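Local coordinates for protein VESB protease (Vibrio cholerae, PDB 4LK4) that probably cleaves peptide bonds as a secreted serine endopeptidase of the trypsin-like S1 family, at residues A[28-36]-A[81-89]. The protein carries 1 engineered substitution. Numbering follows the deposited sequence.
Sequences LVKRGADAY and GERIAAQKI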
loop_
_atom_site.group_PDB
_atom_site.type_symbol
_atom_site.label_atom_id
_atom_site.label_comp_id
_atom_site.label_asym_id
_atom_site.label_seq_id
_atom_site.Cartn_x
_atom_site.Cartn_y
_atom_site.Cartn_z
ATOM N N LEU A 28 4.189 11.072 3.659
ATOM C CA LEU A 28 4.414 10.952 2.225
ATOM C C LEU A 28 4.394 12.350 1.619
ATOM O O LEU A 28 3.429 13.106 1.792
ATOM C CB LEU A 28 3.345 10.061 1.588
ATOM C CG LEU A 28 3.311 8.628 2.113
ATOM C CD1 LEU A 28 2.273 7.860 1.318
ATOM C CD2 LEU A 28 4.659 7.955 1.976
ATOM N N VAL A 29 5.467 12.710 0.930
ATOM C CA VAL A 29 5.574 14.079 0.457
ATOM C C VAL A 29 6.028 14.080 -0.974
ATOM O O VAL A 29 6.751 13.180 -1.393
ATOM C CB VAL A 29 6.494 14.934 1.344
ATOM C CG1 VAL A 29 6.179 14.674 2.813
ATOM C CG2 VAL A 29 7.935 14.620 1.104
ATOM N N LYS A 30 5.594 15.101 -1.700
ATOM C CA LYS A 30 5.905 15.256 -3.086
ATOM C C LYS A 30 7.398 15.466 -3.231
ATOM O O LYS A 30 7.986 16.254 -2.501
ATOM C CB LYS A 30 5.125 16.434 -3.674
ATOM C CG LYS A 30 5.502 16.755 -5.118
ATOM C CD LYS A 30 4.401 17.531 -5.830
ATOM C CE LYS A 30 4.861 18.016 -7.205
ATOM N NZ LYS A 30 5.472 19.373 -7.069
ATOM N N ARG A 31 8.005 14.751 -4.186
ATOM C CA ARG A 31 9.429 14.838 -4.400
ATOM C C ARG A 31 9.844 16.215 -4.873
ATOM O O ARG A 31 9.196 16.804 -5.742
ATOM C CB ARG A 31 9.902 13.805 -5.428
ATOM C CG ARG A 31 11.432 13.742 -5.479
ATOM C CD ARG A 31 11.958 12.554 -6.223
ATOM N NE ARG A 31 11.406 11.297 -5.754
ATOM C CZ ARG A 31 11.633 10.128 -6.351
ATOM N NH1 ARG A 31 12.389 10.077 -7.435
ATOM N NH2 ARG A 31 11.088 9.017 -5.887
ATOM N N GLY A 32 10.949 16.708 -4.311
ATOM C CA GLY A 32 11.510 18.017 -4.681
ATOM C C GLY A 32 10.817 19.174 -3.973
ATOM O O GLY A 32 11.203 20.324 -4.144
ATOM N N ALA A 33 9.781 18.892 -3.189
ATOM C CA ALA A 33 9.093 19.951 -2.473
ATOM C C ALA A 33 9.416 20.008 -0.949
ATOM O O ALA A 33 9.884 19.050 -0.336
ATOM C CB ALA A 33 7.610 19.831 -2.698
ATOM N N ASP A 34 9.201 21.184 -0.378
ATOM C CA ASP A 34 9.259 21.401 1.055
ATOM C C ASP A 34 8.324 20.377 1.728
ATOM O O ASP A 34 7.228 20.101 1.243
ATOM C CB ASP A 34 8.860 22.859 1.372
ATOM C CG ASP A 34 8.612 23.083 2.844
ATOM O OD1 ASP A 34 9.594 23.379 3.541
ATOM O OD2 ASP A 34 7.459 22.904 3.330
ATOM N N ALA A 35 8.778 19.788 2.827
ATOM C CA ALA A 35 8.052 18.665 3.459
ATOM C C ALA A 35 6.648 19.052 3.904
ATOM O O ALA A 35 5.715 18.307 3.683
ATOM C CB ALA A 35 8.838 18.112 4.648
ATOM N N TYR A 36 6.516 20.232 4.507
ATOM C CA TYR A 36 5.232 20.729 4.991
ATOM C C TYR A 36 4.271 21.059 3.840
ATOM O O TYR A 36 3.122 20.628 3.873
ATOM C CB TYR A 36 5.469 21.949 5.904
ATOM C CG TYR A 36 4.243 22.641 6.470
ATOM C CD1 TYR A 36 3.116 21.925 6.861
ATOM C CD2 TYR A 36 4.245 24.016 6.690
ATOM C CE1 TYR A 36 2.020 22.560 7.395
ATOM C CE2 TYR A 36 3.149 24.650 7.229
ATOM C CZ TYR A 36 2.039 23.910 7.576
ATOM O OH TYR A 36 0.948 24.543 8.134
ATOM N N GLY A 81 13.549 12.799 11.445
ATOM C CA GLY A 81 13.251 11.714 10.498
ATOM C C GLY A 81 14.132 11.630 9.249
ATOM O O GLY A 81 14.839 12.583 8.925
ATOM N N GLU A 82 14.063 10.496 8.546
ATOM C CA GLU A 82 14.840 10.273 7.331
ATOM C C GLU A 82 13.957 10.455 6.123
ATOM O O GLU A 82 12.955 9.764 5.970
ATOM C CB GLU A 82 15.452 8.866 7.298
ATOM C CG GLU A 82 16.394 8.593 8.458
ATOM C CD GLU A 82 17.071 7.212 8.426
ATOM O OE1 GLU A 82 16.982 6.478 7.407
ATOM O OE2 GLU A 82 17.718 6.875 9.454
ATOM N N ARG A 83 14.340 11.378 5.257
ATOM C CA ARG A 83 13.637 11.574 4.001
ATOM C C ARG A 83 14.262 10.673 2.959
ATOM O O ARG A 83 15.462 10.751 2.737
ATOM C CB ARG A 83 13.734 13.031 3.545
ATOM C CG ARG A 83 12.916 13.304 2.305
ATOM C CD ARG A 83 12.543 14.763 2.193
ATOM N NE ARG A 83 11.819 15.020 0.963
ATOM C CZ ARG A 83 11.209 16.161 0.665
ATOM N NH1 ARG A 83 11.193 17.180 1.544
ATOM N NH2 ARG A 83 10.590 16.281 -0.512
ATOM N N ILE A 84 13.453 9.810 2.350
ATOM C CA ILE A 84 13.949 8.819 1.397
ATOM C C ILE A 84 13.046 8.753 0.148
ATOM O O ILE A 84 11.823 8.793 0.242
ATOM C CB ILE A 84 13.962 7.431 2.048
ATOM C CG1 ILE A 84 14.735 7.474 3.357
ATOM C CG2 ILE A 84 14.594 6.391 1.130
ATOM C CD1 ILE A 84 14.871 6.106 3.987
ATOM N N ALA A 85 13.639 8.588 -1.018
ATOM C CA ALA A 85 12.835 8.482 -2.243
ATOM C C ALA A 85 12.099 7.151 -2.368
ATOM O O ALA A 85 12.599 6.098 -1.967
ATOM C CB ALA A 85 13.701 8.693 -3.479
ATOM N N ALA A 86 10.908 7.215 -2.941
ATOM C CA ALA A 86 10.193 6.024 -3.313
ATOM C C ALA A 86 10.816 5.504 -4.608
ATOM O O ALA A 86 11.252 6.300 -5.458
ATOM C CB ALA A 86 8.735 6.349 -3.510
ATOM N N GLN A 87 10.912 4.190 -4.759
ATOM C CA GLN A 87 11.314 3.667 -6.052
ATOM C C GLN A 87 10.257 2.771 -6.678
ATOM O O GLN A 87 10.138 2.767 -7.903
ATOM C CB GLN A 87 12.693 2.996 -6.015
ATOM C CG GLN A 87 12.720 1.541 -5.603
ATOM C CD GLN A 87 14.124 0.949 -5.664
ATOM O OE1 GLN A 87 15.080 1.619 -6.079
ATOM N NE2 GLN A 87 14.254 -0.318 -5.242
ATOM N N LYS A 88 9.482 2.037 -5.882
ATOM C CA LYS A 88 8.326 1.315 -6.422
ATOM C C LYS A 88 7.089 1.422 -5.539
ATOM O O LYS A 88 7.169 1.551 -4.322
ATOM C CB LYS A 88 8.684 -0.167 -6.652
ATOM C CG LYS A 88 9.717 -0.426 -7.750
ATOM C CD LYS A 88 9.063 -0.520 -9.122
ATOM C CE LYS A 88 10.013 -0.271 -10.313
ATOM N NZ LYS A 88 11.411 -0.745 -10.138
ATOM N N ILE A 89 5.938 1.335 -6.172
ATOM C CA ILE A 89 4.669 1.277 -5.506
ATOM C C ILE A 89 3.934 -0.018 -5.908
ATOM O O ILE A 89 3.871 -0.363 -7.080
ATOM C CB ILE A 89 3.854 2.545 -5.807
ATOM C CG1 ILE A 89 4.505 3.729 -5.064
ATOM C CG2 ILE A 89 2.421 2.410 -5.289
ATOM C CD1 ILE A 89 3.895 5.094 -5.337
#
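R83, on strand 82-91 of the N-terminal six-stranded β-barrel of the trypsin fold, reaches into the type II turn K30-A33 that follows strand 25-30. Its chain is extended from CG to NE, with CG anti to the backbone N (chi1 -175°), and this brings the guanidinium end-on to a single carbonyl. R83 NH1 and NH2 both donate to A33 O, at 3.0 and 2.9 Å, and the oxygen lies close to the guanidinium plane; NH2 approaches it on a lone pair in the carbonyl plane. V29 CG2 packs 3.5 Å above the guanidinium plane of R83, displaced toward its rim, and the methyl of A35 lies near NH1. This is the close-packed end of the contact. A salt bridge from R83 NH2 to D67 on the intervening strand 66-70 also holds the arginine; with the two bonds to A33 O, this probably limits rotation of the R83 guanidinium.

Around R31 the two segments are joined more loosely, and the exposed G32 of the turn makes little contact. R31 leaves the turn with its chain bent at chi3 (-53°), which lays its guanidinium over A85, whose CB sits beneath one face. The stronger partner of R31 NH2 is V66 O, again on strand 66-70. R31 NH2 also meets A86 O at 2.8 Å, near the guanidinium plane, in a weak hydrogen bond bent to 126° at the hydrogen.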